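Local atomic coordinates of translation initiation factor eIF2b-like protein (Chaetomium thermophilum, PDB entry 4ZEM), a protein that forms the beta subunit of eIF2B, a heterodecameric complex that probably acts as a guanine nucleotide exchange factor in translation initiation. Residues T14-L19 with I49-R54; Q55-S60 with Y70-A75; L196-S201 with V268-K273. All blocks are in the same frame, centred on the assembly; numbering follows the deposited sequence.

Interaction 1 of 3, residues T14-L19 with I49-R54; sequences TWTKSL and IAQLLR
Trp15 and Thr16 of helix 12-18, with Leu19 following, pack on Gln51 and Leu52 of helix 43-59, a largely buried contact with no hydrogen bond across it. The two short helical segments run nearly parallel, at 20°, with their axes 11.2 Å apart, so long side chains have to span the gap. Trp15 does so with its six-membered ring: CH2 comes within 4.0 Å of Leu52 CB, which lies in the indole plane at the ring edge. With CG anti to the backbone N (chi1 178°), the ring reaches across while its NE1 donates to Ser27 O, a bond that helps set how the indole is turned. Leu19 covers one indole face with CD1, near the rim, and sends its other methyl, CD2, to 3.8 Å from Gln51 CB. Gln51 runs out across Leu19 and Thr16, and its amide NE2 ends 3.5 Å from Thr16 CG2. The Thr16 hydroxyl is occupied elsewhere, by Leu12 O one turn earlier, which leaves the methyl to meet the amide. Helix 24-37 packs on Trp15 and Leu52 as well, and this side-by-side packing of helices is that of an all-helical bundle, here the N-terminal helical domain of the eIF2B alpha/beta/delta family.

Interaction 2 of 3, residues Q55-S60 with Y70-A75; sequences QVVAKS and YRVQTA
Val56 O is gripped twice by Ser60, through OG at 2.7 Å and through the backbone N at 3.0 Å, the two donors coming from opposite faces of the carbonyl plane. The hydroxyl is tilted 31° out of that plane, while the N-H makes the last regular turn of helix 43-59; Ser60 is the first residue to leave helical geometry. With chi1 at 77°, OG sits between the backbone N and the carbonyl carbon, where it folds back on the helix end and also faces helix 65-82, lying 3.6 Å from Arg71 CG. Arg71 thus offers Ser60 the aliphatic base of its side chain; the chain then bends at chi2, and NE donates to Lys61 O, just beyond Ser60.

Deeper in, the side chains that meet are apolar. Val56 divides its two methyls between successive turns of the opposing helix: CG1 rests 4.0 Å from Arg71 O and also nears Val72 CG2, while CG2 lies 3.9 Å from Ala75 CB. Val57 adds a methyl contact, its CG2 lying 4.2 Å from Val72 CG2. The short segments cross at 138°, broadly antiparallel. Helix 154-182 touches Val57, and helix 88-104 touches Val72.

An alanine in place of Ser60 would take away the hydroxyl, probably leaving Val56 O with the backbone N alone and opening a small gap beside Arg71 CG. The chemistry thus grades from a polar margin, where Ser60 OG and Arg71 NE each bond a backbone carbonyl near the end of helix 43-59, to a valine-alanine interior held by van der Waals packing and burial of apolar surface.

Interaction 3 of 3, residues L196-S201 with V268-K273; sequences LAYQPS and VIFGAK
Leu196 O accepts a nearly straight hydrogen bond of 2.9 Å from Ile269 N, and the same oxygen receives a CA-H...O contact from Val268. One step on, Tyr198 N reaches Ile269 O only weakly, at 3.4 Å. These bonds join strands 194-198 and 267-271 in parallel, with Leu196 paired to Val268 and Ala197 to Ile269. From here the chains part. One water sits beside the weak bond, donating to both Tyr198 O and Ile269 O; past it a second water accepts from Gly271 N at 2.8 Å, donates to Gln199 O at 3.0 Å and takes a weak bond from Ser201 N.

On one face of the sheet Leu196 and Val268 lie side by side and point the same way, with CD1 of the leucine 3.6 Å from CG1 of the valine. Further along, Phe270 brings CE2 to within 3.4 Å of Tyr198 CB, and Tyr198 CD2 lies in the plane of the phenylalanine ring at its edge. The ring planes meet obliquely, at 58°. Tyr198 holds its CG anti to the backbone N (chi1 178°), and its hydroxyl turns off to Ser285 O, a hydrogen bond that positions the ring. Ala197 and Ile269 face the other way.

Helix 287-296 packs against Tyr198, Val268 and Phe270, while Ser201 stands at the N-cap of helix 202-214. Strand 218-222 flanks 194-198, and strand 301-304 flanks 267-271; in the parallel part of the sheet the order is 3-2-1-4-5-6, and the switch point of this Rossmann-like fold falls between these two central strands.

In the fold
Interactions 1 and 2 belong to one helical bundle and share helix 43-59: residues 49-54 meet the N-terminal helix, and residues 55-60, the next turns, meet helix 65-82. Their centres are 12 Å apart and they touch directly, Leu19 CG lying 3.5 Å from Gln55 CG, while Leu53 of interaction 1 packs near Val72 of interaction 2. Interaction 3 lies on the opposite side of the chain's centre, about 29 Å from interaction 1 and 35 Å from interaction 2, centre to centre; its nearest atoms stay about 12 Å and 18 Å from theirs. Interactions 1 and 2 thus lie in the helical part of this regulatory subunit, interaction 3 in the Rossmann-like alpha/beta part.

Interaction 1 of 3, residues T14-L19 with I49-R54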
ATOM      1  N   THR A  14     -14.506   2.424  15.346  1.00 99.76           N
ATOM      2  CA  THR A  14     -15.021   3.511  16.170  1.00101.41           C
ATOM      3  C   THR A  14     -14.329   4.820  15.792  1.00 92.19           C
ATOM      4  O   THR A  14     -14.959   5.879  15.759  1.00 97.20           O
ATOM      5  CB  THR A  14     -14.834   3.229  17.677  1.00101.83           C
ATOM      6  OG1 THR A  14     -13.446   3.025  17.964  1.00109.22           O
ATOM      7  CG2 THR A  14     -15.618   1.993  18.089  1.00 98.41           C
ATOM      8  N   TRP A  15     -13.033   4.738  15.505  1.00 76.83           N
ATOM      9  CA  TRP A  15     -12.261   5.902  15.081  1.00 80.04           C
ATOM     10  C   TRP A  15     -12.816   6.474  13.779  1.00 89.06           C
ATOM     11  O   TRP A  15     -12.883   7.689  13.601  1.00 94.81           O
ATOM     12  CB  TRP A  15     -10.783   5.537  14.904  1.00 71.02           C
ATOM     13  CG  TRP A  15      -9.928   6.675  14.417  1.00 67.99           C
ATOM     14  CD1 TRP A  15      -9.315   7.621  15.184  1.00 67.55           C
ATOM     15  CD2 TRP A  15      -9.584   6.980  13.056  1.00 67.89           C
ATOM     16  NE1 TRP A  15      -8.617   8.499  14.390  1.00 66.13           N
ATOM     17  CE2 TRP A  15      -8.764   8.128  13.079  1.00 67.82           C
ATOM     18  CE3 TRP A  15      -9.887   6.392  11.822  1.00 62.65           C
ATOM     19  CZ2 TRP A  15      -8.245   8.701  11.918  1.00 65.69           C
ATOM     20  CZ3 TRP A  15      -9.372   6.964  10.668  1.00 60.96           C
ATOM     21  CH2 TRP A  15      -8.559   8.108  10.726  1.00 60.48           C
ATOM     22  N   THR A  16     -13.217   5.584  12.878  1.00 86.80           N
ATOM     23  CA  THR A  16     -13.708   5.975  11.560  1.00 90.22           C
ATOM     24  C   THR A  16     -14.993   6.813  11.572  1.00 98.05           C
ATOM     25  O   THR A  16     -15.130   7.737  10.769  1.00 94.73           O
ATOM     26  CB  THR A  16     -13.935   4.733  10.676  1.00 83.00           C
ATOM     27  OG1 THR A  16     -12.731   3.959  10.631  1.00 85.42           O
ATOM     28  CG2 THR A  16     -14.309   5.141   9.259  1.00 66.31           C
ATOM     29  N   LYS A  17     -15.931   6.516  12.468  1.00101.86           N
ATOM     30  CA  LYS A  17     -17.189   7.266  12.455  1.00116.68           C
ATOM     31  C   LYS A  17     -17.270   8.391  13.482  1.00116.86           C
ATOM     32  O   LYS A  17     -18.293   9.068  13.586  1.00126.27           O
ATOM     33  CB  LYS A  17     -18.385   6.332  12.644  1.00126.53           C
ATOM     34  CG  LYS A  17     -19.271   6.274  11.411  1.00132.69           C
ATOM     35  CD  LYS A  17     -19.628   7.692  10.958  1.00133.32           C
ATOM     36  CE  LYS A  17     -20.846   7.722  10.053  1.00132.85           C
ATOM     37  NZ  LYS A  17     -22.058   7.194  10.740  1.00136.94           N
ATOM     38  N   SER A  18     -16.200   8.596  14.235  1.00108.38           N
ATOM     39  CA  SER A  18     -16.086   9.808  15.024  1.00105.57           C
ATOM     40  C   SER A  18     -15.374  10.865  14.194  1.00 98.44           C
ATOM     41  O   SER A  18     -15.348  12.032  14.552  1.00100.18           O
ATOM     42  CB  SER A  18     -15.334   9.545  16.327  1.00113.88           C
ATOM     43  OG  SER A  18     -14.264   8.641  16.120  1.00114.51           O
ATOM     44  N   LEU A  19     -14.839  10.437  13.057  1.00 95.23           N
ATOM     45  CA  LEU A  19     -13.994  11.278  12.212  1.00 95.92           C
ATOM     46  C   LEU A  19     -14.647  12.609  11.821  1.00107.52           C
ATOM     47  O   LEU A  19     -14.038  13.675  11.947  1.00109.35           O
ATOM     48  CB  LEU A  19     -13.611  10.488  10.959  1.00 83.20           C
ATOM     49  CG  LEU A  19     -12.285  10.792  10.279  1.00 79.56           C
ATOM     50  CD1 LEU A  19     -11.144  10.528  11.239  1.00 83.26           C
ATOM     51  CD2 LEU A  19     -12.147   9.927   9.040  1.00 79.80           C
ATOM     52  N   ILE A  49      -4.841   6.465   6.984  1.00 57.57           N
ATOM     53  CA  ILE A  49      -4.080   7.663   6.649  1.00 58.06           C
ATOM     54  C   ILE A  49      -4.832   8.512   5.622  1.00 55.03           C
ATOM     55  O   ILE A  49      -4.937   9.731   5.769  1.00 54.66           O
ATOM     56  CB  ILE A  49      -2.685   7.313   6.096  1.00 52.35           C
ATOM     57  CG1 ILE A  49      -1.893   6.503   7.125  1.00 52.83           C
ATOM     58  CG2 ILE A  49      -1.925   8.578   5.726  1.00 52.38           C
ATOM     59  CD1 ILE A  49      -1.681   7.229   8.443  1.00 55.05           C
ATOM     60  N   ALA A  50      -5.380   7.857   4.603  1.00 49.49           N
ATOM     61  CA  ALA A  50      -6.126   8.552   3.556  1.00 53.41           C
ATOM     62  C   ALA A  50      -7.341   9.292   4.132  1.00 52.98           C
ATOM     63  O   ALA A  50      -7.613  10.436   3.774  1.00 55.77           O
ATOM     64  CB  ALA A  50      -6.565   7.563   2.470  1.00 41.71           C
ATOM     65  N   GLN A  51      -8.060   8.636   5.032  1.00 51.40           N
ATOM     66  CA  GLN A  51      -9.228   9.242   5.657  1.00 50.38           C
ATOM     67  C   GLN A  51      -8.870  10.420   6.561  1.00 53.21           C
ATOM     68  O   GLN A  51      -9.574  11.438   6.580  1.00 51.59           O
ATOM     69  CB  GLN A  51     -10.007   8.187   6.447  1.00 48.75           C
ATOM     70  CG  GLN A  51     -11.044   7.468   5.609  1.00 64.30           C
ATOM     71  CD  GLN A  51     -11.647   6.277   6.311  1.00 77.34           C
ATOM     72  OE1 GLN A  51     -10.958   5.549   7.024  1.00 87.34           O
ATOM     73  NE2 GLN A  51     -12.943   6.070   6.117  1.00 81.19           N
ATOM     74  N   LEU A  52      -7.788  10.277   7.319  1.00 50.43           N
ATOM     75  CA  LEU A  52      -7.332  11.350   8.197  1.00 54.65           C
ATOM     76  C   LEU A  52      -6.869  12.547   7.361  1.00 62.09           C
ATOM     77  O   LEU A  52      -7.173  13.696   7.692  1.00 56.13           O
ATOM     78  CB  LEU A  52      -6.212  10.852   9.122  1.00 55.86           C
ATOM     79  CG  LEU A  52      -5.703  11.757  10.258  1.00 61.09           C
ATOM     80  CD1 LEU A  52      -4.716  12.833   9.789  1.00 61.30           C
ATOM     81  CD2 LEU A  52      -6.872  12.372  11.022  1.00 52.08           C
ATOM     82  N   LEU A  53      -6.128  12.274   6.288  1.00 59.68           N
ATOM     83  CA  LEU A  53      -5.636  13.333   5.411  1.00 55.23           C
ATOM     84  C   LEU A  53      -6.795  14.059   4.734  1.00 57.62           C
ATOM     85  O   LEU A  53      -6.740  15.272   4.518  1.00 48.50           O
ATOM     86  CB  LEU A  53      -4.671  12.770   4.366  1.00 47.25           C
ATOM     87  CG  LEU A  53      -3.323  12.309   4.927  1.00 49.09           C
ATOM     88  CD1 LEU A  53      -2.357  11.970   3.798  1.00 45.16           C
ATOM     89  CD2 LEU A  53      -2.730  13.367   5.860  1.00 43.25           C
ATOM     90  N   ARG A  54      -7.852  13.317   4.419  1.00 55.90           N
ATOM     91  CA  ARG A  54      -9.056  13.914   3.855  1.00 58.89           C
ATOM     92  C   ARG A  54      -9.676  14.915   4.830  1.00 66.63           C
ATOM     93  O   ARG A  54     -10.158  15.979   4.429  1.00 65.10           O
ATOM     94  CB  ARG A  54     -10.077  12.840   3.499  1.00 47.08           C
ATOM     95  CG  ARG A  54     -11.252  13.358   2.690  1.00 52.44           C
ATOM     96  CD  ARG A  54     -12.224  12.243   2.360  1.00 53.78           C
ATOM     97  NE  ARG A  54     -13.418  12.747   1.697  1.00 62.44           N
ATOM     98  CZ  ARG A  54     -14.551  13.040   2.326  1.00 67.00           C
ATOM     99  NH1 ARG A  54     -14.646  12.873   3.638  1.00 59.32           N
ATOM    100  NH2 ARG A  54     -15.589  13.495   1.639  1.00 69.26           N
TER

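Interaction 2 of 3, residues Q55-S60 with Y70-A75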
ATOM      1  N   GLN A  55      -9.647  14.571   6.111  1.00 49.49           N
ATOM      2  CA  GLN A  55     -10.205  15.431   7.142  1.00 57.74           C
ATOM      3  C   GLN A  55      -9.306  16.645   7.372  1.00 63.81           C
ATOM      4  O   GLN A  55      -9.783  17.726   7.719  1.00 70.84           O
ATOM      5  CB  GLN A  55     -10.368  14.654   8.448  1.00 53.29           C
ATOM      6  CG  GLN A  55     -11.594  13.775   8.498  1.00 65.55           C
ATOM      7  CD  GLN A  55     -12.885  14.538   8.282  1.00 79.47           C
ATOM      8  OE1 GLN A  55     -13.068  15.636   8.806  1.00 84.35           O
ATOM      9  NE2 GLN A  55     -13.791  13.953   7.506  1.00 80.85           N
ATOM     10  N   VAL A  56      -8.007  16.461   7.159  1.00 62.07           N
ATOM     11  CA  VAL A  56      -7.056  17.566   7.214  1.00 64.91           C
ATOM     12  C   VAL A  56      -7.353  18.574   6.107  1.00 64.29           C
ATOM     13  O   VAL A  56      -7.380  19.777   6.345  1.00 66.19           O
ATOM     14  CB  VAL A  56      -5.602  17.060   7.095  1.00 61.73           C
ATOM     15  CG1 VAL A  56      -4.636  18.211   6.900  1.00 50.10           C
ATOM     16  CG2 VAL A  56      -5.228  16.245   8.319  1.00 61.88           C
ATOM     17  N   VAL A  57      -7.602  18.073   4.902  1.00 61.74           N
ATOM     18  CA  VAL A  57      -7.958  18.931   3.778  1.00 59.93           C
ATOM     19  C   VAL A  57      -9.254  19.675   4.087  1.00 60.42           C
ATOM     20  O   VAL A  57      -9.380  20.867   3.818  1.00 70.63           O
ATOM     21  CB  VAL A  57      -8.105  18.131   2.466  1.00 57.70           C
ATOM     22  CG1 VAL A  57      -8.635  19.023   1.352  1.00 59.64           C
ATOM     23  CG2 VAL A  57      -6.768  17.522   2.070  1.00 47.25           C
ATOM     24  N   ALA A  58     -10.212  18.958   4.664  1.00 62.91           N
ATOM     25  CA  ALA A  58     -11.525  19.517   4.968  1.00 61.69           C
ATOM     26  C   ALA A  58     -11.548  20.516   6.131  1.00 60.54           C
ATOM     27  O   ALA A  58     -12.148  21.577   6.019  1.00 74.31           O
ATOM     28  CB  ALA A  58     -12.507  18.389   5.252  1.00 57.05           C
ATOM     29  N   LYS A  59     -10.926  20.168   7.252  1.00 61.53           N
ATOM     30  CA  LYS A  59     -11.061  20.964   8.469  1.00 62.04           C
ATOM     31  C   LYS A  59      -9.903  21.904   8.822  1.00 66.53           C
ATOM     32  O   LYS A  59     -10.109  22.858   9.568  1.00 65.90           O
ATOM     33  CB  LYS A  59     -11.324  20.037   9.653  1.00 67.69           C
ATOM     34  CG  LYS A  59     -12.569  19.177   9.503  1.00 63.09           C
ATOM     35  CD  LYS A  59     -12.841  18.407  10.783  1.00 83.18           C
ATOM     36  CE  LYS A  59     -14.242  17.824  10.805  1.00 88.62           C
ATOM     37  NZ  LYS A  59     -14.624  17.383  12.177  1.00 95.01           N
ATOM     38  N   SER A  60      -8.691  21.639   8.338  1.00 60.25           N
ATOM     39  CA  SER A  60      -7.566  22.518   8.673  1.00 61.44           C
ATOM     40  C   SER A  60      -7.732  23.903   8.029  1.00 67.81           C
ATOM     41  O   SER A  60      -8.512  24.069   7.091  1.00 63.68           O
ATOM     42  CB  SER A  60      -6.233  21.887   8.263  1.00 58.75           C
ATOM     43  OG  SER A  60      -6.019  21.992   6.868  1.00 70.23           O
ATOM     44  N   TYR A  70       1.559  22.122   3.143  1.00 55.98           N
ATOM     45  CA  TYR A  70       2.249  22.147   4.423  1.00 62.71           C
ATOM     46  C   TYR A  70       1.416  21.401   5.464  1.00 65.27           C
ATOM     47  O   TYR A  70       1.955  20.644   6.273  1.00 64.79           O
ATOM     48  CB  TYR A  70       2.526  23.587   4.879  1.00 61.23           C
ATOM     49  CG  TYR A  70       3.138  23.673   6.260  1.00 63.18           C
ATOM     50  CD1 TYR A  70       4.517  23.703   6.420  1.00 65.11           C
ATOM     51  CD2 TYR A  70       2.342  23.703   7.402  1.00 68.37           C
ATOM     52  CE1 TYR A  70       5.086  23.767   7.674  1.00 67.41           C
ATOM     53  CE2 TYR A  70       2.903  23.762   8.662  1.00 67.77           C
ATOM     54  CZ  TYR A  70       4.277  23.799   8.794  1.00 76.45           C
ATOM     55  OH  TYR A  70       4.842  23.867  10.047  1.00 76.16           O
ATOM     56  N   ARG A  71       0.101  21.615   5.435  1.00 65.39           N
ATOM     57  CA  ARG A  71      -0.801  20.980   6.393  1.00 64.46           C
ATOM     58  C   ARG A  71      -0.778  19.466   6.284  1.00 60.22           C
ATOM     59  O   ARG A  71      -0.658  18.763   7.287  1.00 65.87           O
ATOM     60  CB  ARG A  71      -2.238  21.462   6.186  1.00 54.77           C
ATOM     61  CG  ARG A  71      -2.498  22.861   6.674  1.00 58.19           C
ATOM     62  CD  ARG A  71      -2.080  22.999   8.113  1.00 60.18           C
ATOM     63  NE  ARG A  71      -2.401  24.313   8.645  1.00 79.03           N
ATOM     64  CZ  ARG A  71      -1.968  24.751   9.818  1.00 80.88           C
ATOM     65  NH1 ARG A  71      -1.197  23.969  10.559  1.00 88.67           N
ATOM     66  NH2 ARG A  71      -2.299  25.961  10.245  1.00 70.54           N
ATOM     67  N   VAL A  72      -0.890  18.978   5.056  1.00 56.50           N
ATOM     68  CA  VAL A  72      -0.901  17.547   4.789  1.00 58.54           C
ATOM     69  C   VAL A  72       0.427  16.902   5.152  1.00 60.34           C
ATOM     70  O   VAL A  72       0.467  15.820   5.747  1.00 63.20           O
ATOM     71  CB  VAL A  72      -1.242  17.265   3.316  1.00 54.54           C
ATOM     72  CG1 VAL A  72      -1.061  15.792   2.994  1.00 43.72           C
ATOM     73  CG2 VAL A  72      -2.673  17.705   3.026  1.00 49.84           C
ATOM     74  N   GLN A  73       1.517  17.573   4.799  1.00 59.31           N
ATOM     75  CA  GLN A  73       2.839  17.033   5.068  1.00 57.21           C
ATOM     76  C   GLN A  73       3.120  16.972   6.568  1.00 59.30           C
ATOM     77  O   GLN A  73       3.686  15.996   7.061  1.00 65.45           O
ATOM     78  CB  GLN A  73       3.907  17.860   4.361  1.00 62.73           C
ATOM     79  CG  GLN A  73       5.255  17.774   5.033  1.00 92.71           C
ATOM     80  CD  GLN A  73       6.382  18.241   4.148  1.00111.42           C
ATOM     81  OE1 GLN A  73       6.173  18.615   2.992  1.00113.46           O
ATOM     82  NE2 GLN A  73       7.596  18.202   4.680  1.00118.57           N
ATOM     83  N   THR A  74       2.719  18.014   7.291  1.00 63.18           N
ATOM     84  CA  THR A  74       2.900  18.048   8.735  1.00 54.31           C
ATOM     85  C   THR A  74       2.107  16.956   9.454  1.00 62.78           C
ATOM     86  O   THR A  74       2.625  16.289  10.353  1.00 58.03           O
ATOM     87  CB  THR A  74       2.502  19.411   9.319  1.00 58.16           C
ATOM     88  OG1 THR A  74       3.196  20.450   8.619  1.00 70.64           O
ATOM     89  CG2 THR A  74       2.863  19.471  10.786  1.00 59.97           C
ATOM     90  N   ALA A  75       0.845  16.787   9.069  1.00 51.42           N
ATOM     91  CA  ALA A  75       0.012  15.744   9.661  1.00 57.03           C
ATOM     92  C   ALA A  75       0.557  14.367   9.293  1.00 63.27           C
ATOM     93  O   ALA A  75       0.591  13.462  10.128  1.00 68.55           O
ATOM     94  CB  ALA A  75      -1.431  15.888   9.215  1.00 49.74           C
TER

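Interaction 3 of 3, residues L196-S201 with V268-K273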
ATOM      1  N   LEU A 196       4.003 -22.435  -3.968  1.00 38.88           N
ATOM      2  CA  LEU A 196       4.550 -22.290  -2.633  1.00 37.19           C
ATOM      3  C   LEU A 196       4.230 -20.879  -2.140  1.00 36.61           C
ATOM      4  O   LEU A 196       4.675 -19.889  -2.718  1.00 39.24           O
ATOM      5  CB  LEU A 196       6.059 -22.584  -2.646  1.00 45.45           C
ATOM      6  CG  LEU A 196       6.947 -22.525  -1.390  1.00 50.52           C
ATOM      7  CD1 LEU A 196       7.309 -21.113  -0.971  1.00 55.53           C
ATOM      8  CD2 LEU A 196       6.348 -23.310  -0.231  1.00 46.43           C
ATOM      9  N   ALA A 197       3.429 -20.798  -1.085  1.00 38.56           N
ATOM     10  CA  ALA A 197       3.068 -19.509  -0.504  1.00 34.38           C
ATOM     11  C   ALA A 197       3.771 -19.344   0.825  1.00 39.59           C
ATOM     12  O   ALA A 197       3.469 -20.052   1.789  1.00 40.50           O
ATOM     13  CB  ALA A 197       1.561 -19.399  -0.320  1.00 37.10           C
ATOM     14  N   TYR A 198       4.686 -18.383   0.894  1.00 48.82           N
ATOM     15  CA  TYR A 198       5.478 -18.226   2.102  1.00 50.97           C
ATOM     16  C   TYR A 198       4.800 -17.195   2.988  1.00 47.08           C
ATOM     17  O   TYR A 198       4.634 -16.045   2.584  1.00 55.03           O
ATOM     18  CB  TYR A 198       6.914 -17.811   1.773  1.00 39.60           C
ATOM     19  CG  TYR A 198       7.760 -17.585   2.998  1.00 41.58           C
ATOM     20  CD1 TYR A 198       8.516 -18.627   3.529  1.00 41.01           C
ATOM     21  CD2 TYR A 198       7.796 -16.353   3.642  1.00 40.05           C
ATOM     22  CE1 TYR A 198       9.286 -18.454   4.660  1.00 48.18           C
ATOM     23  CE2 TYR A 198       8.570 -16.167   4.780  1.00 49.25           C
ATOM     24  CZ  TYR A 198       9.311 -17.226   5.283  1.00 53.54           C
ATOM     25  OH  TYR A 198      10.088 -17.068   6.407  1.00 61.76           O
ATOM     26  N   GLN A 199       4.392 -17.631   4.182  1.00 49.36           N
ATOM     27  CA  GLN A 199       3.658 -16.793   5.139  1.00 52.04           C
ATOM     28  C   GLN A 199       2.616 -15.881   4.498  1.00 43.84           C
ATOM     29  O   GLN A 199       2.737 -14.663   4.581  1.00 52.45           O
ATOM     30  CB  GLN A 199       4.624 -15.939   5.959  1.00 49.66           C
ATOM     31  CG  GLN A 199       5.635 -16.725   6.765  1.00 62.39           C
ATOM     32  CD  GLN A 199       6.067 -15.976   8.010  1.00 72.59           C
ATOM     33  OE1 GLN A 199       5.464 -14.968   8.376  1.00 76.13           O
ATOM     34  NE2 GLN A 199       7.104 -16.471   8.673  1.00 80.62           N
ATOM     35  N   PRO A 200       1.599 -16.469   3.850  1.00 49.14           N
ATOM     36  CA  PRO A 200       0.620 -15.669   3.105  1.00 51.75           C
ATOM     37  C   PRO A 200      -0.118 -14.623   3.944  1.00 44.69           C
ATOM     38  O   PRO A 200      -0.622 -14.914   5.029  1.00 48.48           O
ATOM     39  CB  PRO A 200      -0.363 -16.727   2.571  1.00 48.32           C
ATOM     40  CG  PRO A 200      -0.178 -17.907   3.441  1.00 46.45           C
ATOM     41  CD  PRO A 200       1.273 -17.907   3.812  1.00 48.79           C
ATOM     42  N   SER A 201      -0.174 -13.405   3.412  1.00 47.09           N
ATOM     43  CA  SER A 201      -0.952 -12.309   3.987  1.00 37.45           C
ATOM     44  C   SER A 201      -2.376 -12.335   3.433  1.00 43.06           C
ATOM     45  O   SER A 201      -2.718 -13.225   2.654  1.00 53.98           O
ATOM     46  CB  SER A 201      -0.289 -10.972   3.662  1.00 48.77           C
ATOM     47  OG  SER A 201      -0.091 -10.840   2.259  1.00 52.04           O
ATOM     48  N   VAL A 268       6.773 -19.589  -6.561  1.00 46.12           N
ATOM     49  CA  VAL A 268       6.751 -19.067  -5.201  1.00 43.00           C
ATOM     50  C   VAL A 268       6.103 -17.693  -5.192  1.00 40.78           C
ATOM     51  O   VAL A 268       6.451 -16.831  -6.001  1.00 36.97           O
ATOM     52  CB  VAL A 268       8.167 -18.958  -4.600  1.00 44.71           C
ATOM     53  CG1 VAL A 268       8.090 -18.399  -3.193  1.00 37.83           C
ATOM     54  CG2 VAL A 268       8.869 -20.320  -4.606  1.00 46.17           C
ATOM     55  N   ILE A 269       5.175 -17.490  -4.264  1.00 36.66           N
ATOM     56  CA  ILE A 269       4.430 -16.241  -4.163  1.00 38.55           C
ATOM     57  C   ILE A 269       4.627 -15.595  -2.792  1.00 47.76           C
ATOM     58  O   ILE A 269       4.523 -16.264  -1.768  1.00 43.53           O
ATOM     59  CB  ILE A 269       2.929 -16.471  -4.440  1.00 37.81           C
ATOM     60  CG1 ILE A 269       2.736 -16.951  -5.878  1.00 50.12           C
ATOM     61  CG2 ILE A 269       2.135 -15.198  -4.225  1.00 51.30           C
ATOM     62  CD1 ILE A 269       1.293 -17.175  -6.265  1.00 69.63           C
ATOM     63  N   PHE A 270       4.905 -14.290  -2.786  1.00 53.29           N
ATOM     64  CA  PHE A 270       5.049 -13.526  -1.545  1.00 49.26           C
ATOM     65  C   PHE A 270       4.161 -12.298  -1.528  1.00 41.68           C
ATOM     66  O   PHE A 270       3.897 -11.683  -2.563  1.00 38.86           O
ATOM     67  CB  PHE A 270       6.481 -12.991  -1.358  1.00 48.05           C
ATOM     68  CG  PHE A 270       7.544 -14.032  -1.268  1.00 50.94           C
ATOM     69  CD1 PHE A 270       8.359 -14.292  -2.355  1.00 52.78           C
ATOM     70  CD2 PHE A 270       7.786 -14.695  -0.082  1.00 66.84           C
ATOM     71  CE1 PHE A 270       9.364 -15.230  -2.275  1.00 61.65           C
ATOM     72  CE2 PHE A 270       8.797 -15.632   0.006  1.00 75.13           C
ATOM     73  CZ  PHE A 270       9.584 -15.902  -1.091  1.00 71.34           C
ATOM     74  N   GLY A 271       3.726 -11.916  -0.335  1.00 38.03           N
ATOM     75  CA  GLY A 271       3.110 -10.618  -0.180  1.00 36.65           C
ATOM     76  C   GLY A 271       4.252  -9.659   0.117  1.00 39.80           C
ATOM     77  O   GLY A 271       5.132  -9.962   0.925  1.00 50.82           O
ATOM     78  N   ALA A 272       4.250  -8.501  -0.521  1.00 36.55           N
ATOM     79  CA  ALA A 272       5.268  -7.509  -0.229  1.00 48.79           C
ATOM     80  C   ALA A 272       4.671  -6.469   0.702  1.00 46.92           C
ATOM     81  O   ALA A 272       3.562  -5.988   0.464  1.00 44.53           O
ATOM     82  CB  ALA A 272       5.781  -6.859  -1.500  1.00 42.24           C
ATOM     83  N   LYS A 273       5.395  -6.142   1.770  1.00 41.57           N
ATOM     84  CA  LYS A 273       5.006  -5.041   2.646  1.00 42.86           C
ATOM     85  C   LYS A 273       5.286  -3.702   1.964  1.00 45.51           C
ATOM     86  O   LYS A 273       4.603  -2.714   2.219  1.00 49.49           O
ATOM     87  CB  LYS A 273       5.738  -5.101   3.987  1.00 39.64           C
ATOM     88  CG  LYS A 273       5.379  -6.270   4.881  1.00 49.44           C
ATOM     89  CD  LYS A 273       6.485  -6.503   5.907  1.00 71.25           C
ATOM     90  CE  LYS A 273       6.069  -7.496   6.978  1.00 70.63           C
ATOM     91  NZ  LYS A 273       5.433  -8.699   6.388  1.00 75.62           N
TER
HETATM   92  O   HOH W   1       2.643 -15.910   0.547  1.00 51.59           O
HETATM   93  O   HOH W   2       2.771 -12.896   2.156  1.00 49.88           O